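Local coordinates for protein structure-specific endonuclease subunit slx4 (Schizosaccharomyces pombe, PDB 4ZDT) that serves as the regulatory subunit of the Slx1-Slx4 structure-specific endonuclease, which cuts branched DNA near junctions during repair and recombination, and is represented here by its C-terminal domain, at residues S13-Q18 and Q40-R45; K56-C59 and G63-M66. All blocks are in the same frame, centred on the assembly; numbering follows the deposited sequence.

Interaction 1: residues S13-Q18 and Q40-R45; sequences SQVVKQ and QLWLKR
The six-membered end of the Trp42 indole meets Val16 at its edge, with Val16 CA near the ring plane and 4.1 Å from Trp42 CH2, while Val15 CG1 approaches CZ3 of the same ring obliquely at 3.8 Å. Within helix 36-45, one face of the Arg45 guanidinium lies over Trp42 CA, offset toward the rim. This is a helix-helix crossing in the small all-helical C-terminal domain of Slx4, a family grouped with the helix-turn-helix folds. The axes of the short segments 13-18 and 40-45 make an angle of 77° and approach to 10.8 Å, a wide spacing that suits a long indole on one helix and compact valines on the other. With CG opposite the backbone N (chi1 -175°), Trp42 directs its six-membered ring toward helix 3-18. Its nitrogen end serves elsewhere: NE1 bonds to Asp21 OD2, and the ring also has a cation-pi partner in Lys46. Val16 is enclosed by Trp25 and Ile28 of helix 23-29. No hydrogen bond joins the segments; the contact is made mainly by apolar groups. Branched Leu43 completes it from beside the indole, its CD2 methyl lying 3.7 Å from Val15 CG1 and 4.0 Å from Val15 CB.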
loop_
_atom_site.group_PDB
_atom_site.type_symbol
_atom_site.label_atom_id
_atom_site.label_comp_id
_atom_site.label_asym_id
_atom_site.label_seq_id
_atom_site.Cartn_x
_atom_site.Cartn_y
_atom_site.Cartn_z
ATOM N N SER B 13 -7.244 -0.927 7.694
ATOM C CA SER B 13 -6.238 -1.541 6.830
ATOM C C SER B 13 -6.870 -2.582 5.903
ATOM O O SER B 13 -6.550 -2.625 4.702
ATOM C CB SER B 13 -5.102 -2.160 7.647
ATOM O OG SER B 13 -4.445 -1.164 8.443
ATOM N N GLN B 14 -7.759 -3.412 6.459
ATOM C CA GLN B 14 -8.434 -4.440 5.676
ATOM C C GLN B 14 -9.267 -3.857 4.558
ATOM O O GLN B 14 -9.259 -4.395 3.452
ATOM C CB GLN B 14 -9.262 -5.403 6.546
ATOM C CG GLN B 14 -8.422 -6.259 7.484
ATOM C CD GLN B 14 -7.393 -7.108 6.754
ATOM O OE1 GLN B 14 -7.741 -7.945 5.911
ATOM N NE2 GLN B 14 -6.127 -6.904 7.073
ATOM N N VAL B 15 -9.959 -2.746 4.805
ATOM C CA VAL B 15 -10.734 -2.118 3.743
ATOM C C VAL B 15 -9.841 -1.570 2.615
ATOM O O VAL B 15 -10.129 -1.745 1.405
ATOM C CB VAL B 15 -11.651 -0.993 4.277
ATOM C CG1 VAL B 15 -12.304 -0.293 3.127
ATOM C CG2 VAL B 15 -12.734 -1.576 5.228
ATOM N N VAL B 16 -8.767 -0.890 3.012
ATOM C CA VAL B 16 -7.801 -0.355 2.060
ATOM C C VAL B 16 -7.270 -1.453 1.137
ATOM O O VAL B 16 -7.184 -1.250 -0.079
ATOM C CB VAL B 16 -6.629 0.355 2.807
ATOM C CG1 VAL B 16 -5.476 0.703 1.843
ATOM C CG2 VAL B 16 -7.160 1.617 3.492
ATOM N N LYS B 17 -6.939 -2.601 1.722
ATOM C CA LYS B 17 -6.285 -3.698 1.030
ATOM C C LYS B 17 -7.238 -4.652 0.319
ATOM O O LYS B 17 -6.824 -5.383 -0.590
ATOM C CB LYS B 17 -5.399 -4.493 2.000
ATOM C CG LYS B 17 -4.198 -3.687 2.507
ATOM C CD LYS B 17 -3.223 -4.543 3.298
ATOM C CE LYS B 17 -3.771 -4.953 4.659
ATOM N NZ LYS B 17 -2.719 -5.729 5.419
ATOM N N GLN B 18 -8.507 -4.632 0.713
ATOM C CA GLN B 18 -9.474 -5.598 0.161
ATOM C C GLN B 18 -10.502 -5.011 -0.794
ATOM O O GLN B 18 -11.125 -5.757 -1.550
ATOM C CB GLN B 18 -10.160 -6.364 1.276
ATOM C CG GLN B 18 -9.213 -7.294 2.015
ATOM C CD GLN B 18 -9.909 -8.157 3.043
ATOM O OE1 GLN B 18 -10.967 -7.793 3.577
ATOM N NE2 GLN B 18 -9.300 -9.290 3.362
ATOM N N GLN B 40 -12.693 9.262 4.960
ATOM C CA GLN B 40 -13.788 8.873 5.851
ATOM C C GLN B 40 -15.046 8.489 5.064
ATOM O O GLN B 40 -15.677 7.464 5.347
ATOM C CB GLN B 40 -14.075 9.992 6.856
ATOM C CG GLN B 40 -15.145 9.658 7.900
ATOM C CD GLN B 40 -15.378 10.808 8.863
ATOM O OE1 GLN B 40 -15.537 11.958 8.441
ATOM N NE2 GLN B 40 -15.390 10.508 10.167
ATOM N N LEU B 41 -15.389 9.303 4.062
ATOM C CA LEU B 41 -16.545 9.028 3.190
ATOM C C LEU B 41 -16.318 7.794 2.328
ATOM O O LEU B 41 -17.226 6.964 2.158
ATOM C CB LEU B 41 -16.855 10.256 2.317
ATOM C CG LEU B 41 -17.336 11.513 3.042
ATOM C CD1 LEU B 41 -17.042 12.788 2.215
ATOM C CD2 LEU B 41 -18.818 11.410 3.350
ATOM N N TRP B 42 -15.095 7.655 1.814
ATOM C CA TRP B 42 -14.717 6.469 1.033
ATOM C C TRP B 42 -14.901 5.215 1.887
ATOM O O TRP B 42 -15.493 4.231 1.444
ATOM C CB TRP B 42 -13.261 6.606 0.557
ATOM C CG TRP B 42 -12.714 5.512 -0.374
ATOM C CD1 TRP B 42 -12.773 5.495 -1.743
ATOM C CD2 TRP B 42 -11.962 4.347 0.005
ATOM N NE1 TRP B 42 -12.135 4.371 -2.240
ATOM C CE2 TRP B 42 -11.628 3.653 -1.189
ATOM C CE3 TRP B 42 -11.540 3.817 1.238
ATOM C CZ2 TRP B 42 -10.896 2.455 -1.187
ATOM C CZ3 TRP B 42 -10.811 2.617 1.240
ATOM C CH2 TRP B 42 -10.500 1.952 0.028
ATOM N N LEU B 43 -14.406 5.251 3.124
ATOM C CA LEU B 43 -14.608 4.131 4.034
ATOM C C LEU B 43 -16.090 3.858 4.287
ATOM O O LEU B 43 -16.512 2.711 4.329
ATOM C CB LEU B 43 -13.873 4.355 5.368
ATOM C CG LEU B 43 -12.349 4.368 5.246
ATOM C CD1 LEU B 43 -11.709 4.924 6.521
ATOM C CD2 LEU B 43 -11.848 2.945 4.889
ATOM N N LYS B 44 -16.866 4.918 4.479
ATOM C CA LYS B 44 -18.301 4.755 4.754
ATOM C C LYS B 44 -18.998 3.982 3.620
ATOM O O LYS B 44 -19.774 3.049 3.871
ATOM C CB LYS B 44 -18.942 6.122 4.985
ATOM C CG LYS B 44 -20.418 6.076 5.383
ATOM C CD LYS B 44 -20.945 7.492 5.586
ATOM C CE LYS B 44 -22.481 7.497 5.649
ATOM N NZ LYS B 44 -22.969 8.869 5.978
ATOM N N ARG B 45 -18.685 4.354 2.375
ATOM C CA ARG B 45 -19.170 3.627 1.184
ATOM C C ARG B 45 -18.747 2.161 1.158
ATOM O O ARG B 45 -19.381 1.346 0.480
ATOM C CB ARG B 45 -18.696 4.312 -0.108
ATOM C CG ARG B 45 -19.423 5.615 -0.436
ATOM C CD ARG B 45 -19.065 6.138 -1.852
ATOM N NE ARG B 45 -18.003 7.150 -1.826
ATOM C CZ ARG B 45 -16.804 7.029 -2.399
ATOM N NH1 ARG B 45 -16.472 5.933 -3.077
ATOM N NH2 ARG B 45 -15.929 8.026 -2.295
#

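Interaction 2: residues K56-C59 and G63-M66; sequences KSWC and GVLM
Cys59 O receives two backbone N-H groups from the chain that leaves helix 52-62, Val64 N and Gly63 N, both at 3.0 Å. The Val64 bond is nearly straight (173°) and the Gly63 bond more bent (131°); the donors come from opposite faces of the carbonyl plane. Val64 CG1 lies 3.7 Å from Cys59 SG, and its other methyl, CG2, packs obliquely on Trp58 CZ3 at 3.7 Å. Small Cys59 lets the returning chain come close to the helix. Met66 folds back over it: a bend at chi3 (-89°) turns CE to 3.7 Å from Lys56 O, while the Met66 side chain crosses that of Lys56 at about a right angle, SD lying 3.8 Å from Lys56 CG. An alanine in place of Met66 would probably leave Cys59 CB and the apolar root of the Lys56 side chain without their thioether cover. Farther out, Ile28 and Ile34 pack on Val64, and Leu65 is joined to Ile34 by backbone hydrogen bonds. Gly63 turns the chain with a positive phi, easy for a residue without a side chain. With the six-to-one Val64-Cys59 bond and the apolar contact of that pair, this gives the marks of a Schellman-type C-cap.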
loop_
_atom_site.group_PDB
_atom_site.type_symbol
_atom_site.label_atom_id
_atom_site.label_comp_id
_atom_site.label_asym_id
_atom_site.label_seq_id
_atom_site.Cartn_x
_atom_site.Cartn_y
_atom_site.Cartn_z
ATOM N N LYS B 56 -6.845 9.653 11.702
ATOM C CA LYS B 56 -5.586 10.345 11.969
ATOM C C LYS B 56 -4.601 9.461 12.725
ATOM O O LYS B 56 -3.410 9.427 12.375
ATOM C CB LYS B 56 -5.827 11.678 12.690
ATOM C CG LYS B 56 -6.627 12.666 11.848
ATOM C CD LYS B 56 -7.086 13.883 12.646
ATOM C CE LYS B 56 -7.810 14.864 11.724
ATOM N NZ LYS B 56 -8.358 16.043 12.472
ATOM N N SER B 57 -5.083 8.741 13.744
ATOM C CA SER B 57 -4.203 7.878 14.542
ATOM C C SER B 57 -3.734 6.676 13.740
ATOM O O SER B 57 -2.594 6.241 13.881
ATOM C CB SER B 57 -4.842 7.432 15.876
ATOM O OG SER B 57 -6.036 6.681 15.687
ATOM N N TRP B 58 -4.620 6.151 12.893
ATOM C CA TRP B 58 -4.277 5.064 11.984
ATOM C C TRP B 58 -3.176 5.532 11.028
ATOM O O TRP B 58 -2.147 4.874 10.912
ATOM C CB TRP B 58 -5.532 4.589 11.225
ATOM C CG TRP B 58 -5.282 3.481 10.256
ATOM C CD1 TRP B 58 -5.192 2.142 10.522
ATOM C CD2 TRP B 58 -5.098 3.627 8.847
ATOM N NE1 TRP B 58 -4.946 1.445 9.353
ATOM C CE2 TRP B 58 -4.891 2.340 8.314
ATOM C CE3 TRP B 58 -5.102 4.729 7.979
ATOM C CZ2 TRP B 58 -4.677 2.115 6.939
ATOM C CZ3 TRP B 58 -4.904 4.507 6.617
ATOM C CH2 TRP B 58 -4.697 3.205 6.117
ATOM N N CYS B 59 -3.382 6.678 10.381
ATOM C CA CYS B 59 -2.391 7.222 9.448
ATOM C C CYS B 59 -1.041 7.416 10.133
ATOM O O CYS B 59 0.008 7.033 9.583
ATOM C CB CYS B 59 -2.840 8.553 8.817
ATOM S SG CYS B 59 -4.239 8.522 7.669
ATOM N N GLY B 63 1.866 4.943 8.580
ATOM C CA GLY B 63 2.661 5.616 7.552
ATOM C C GLY B 63 1.869 6.170 6.378
ATOM O O GLY B 63 2.267 6.049 5.206
ATOM N N VAL B 64 0.741 6.775 6.674
ATOM C CA VAL B 64 -0.062 7.397 5.633
ATOM C C VAL B 64 0.004 8.921 5.814
ATOM O O VAL B 64 -0.201 9.419 6.929
ATOM C CB VAL B 64 -1.503 6.865 5.701
ATOM C CG1 VAL B 64 -2.399 7.531 4.652
ATOM C CG2 VAL B 64 -1.496 5.323 5.553
ATOM N N LEU B 65 0.287 9.647 4.729
ATOM C CA LEU B 65 0.381 11.101 4.766
ATOM C C LEU B 65 -0.995 11.740 4.633
ATOM O O LEU B 65 -1.815 11.317 3.811
ATOM C CB LEU B 65 1.275 11.629 3.621
ATOM C CG LEU B 65 2.804 11.506 3.688
ATOM C CD1 LEU B 65 3.253 10.076 3.763
ATOM C CD2 LEU B 65 3.450 12.198 2.482
ATOM N N MET B 66 -1.226 12.779 5.423
ATOM C CA MET B 66 -2.488 13.487 5.401
ATOM C C MET B 66 -2.332 14.879 4.790
ATOM O O MET B 66 -1.407 15.619 5.143
ATOM C CB MET B 66 -3.058 13.557 6.825
ATOM C CG MET B 66 -3.366 12.166 7.400
ATOM S SD MET B 66 -3.984 12.193 9.095
ATOM C CE MET B 66 -2.451 12.110 10.007
#

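Interactions 1 and 2 lie on opposite sides of the centre of one small helical domain, about 14 Å apart between centres, and follow one another along the chain. Helix 3-18 joins them directly: Trp58 NE1 donates a probable hydrogen bond to Ser13 OG at 2.8 Å, and Val16 CG2 packs 3.9 Å from Trp58 CH2. Val16 thus has a tryptophan from each contact as a neighbour. Helix 3-18 also meets the RING finger domain of Slx1 through Ser13, Gln14 and Lys17, while Trp58, packed on Val47 of the Slx1 chain, links interaction 2 to the same interface. A glycerol, probably from the crystallisation liquor, sits beside interaction 1, about 3 Å from the Trp42 side chain.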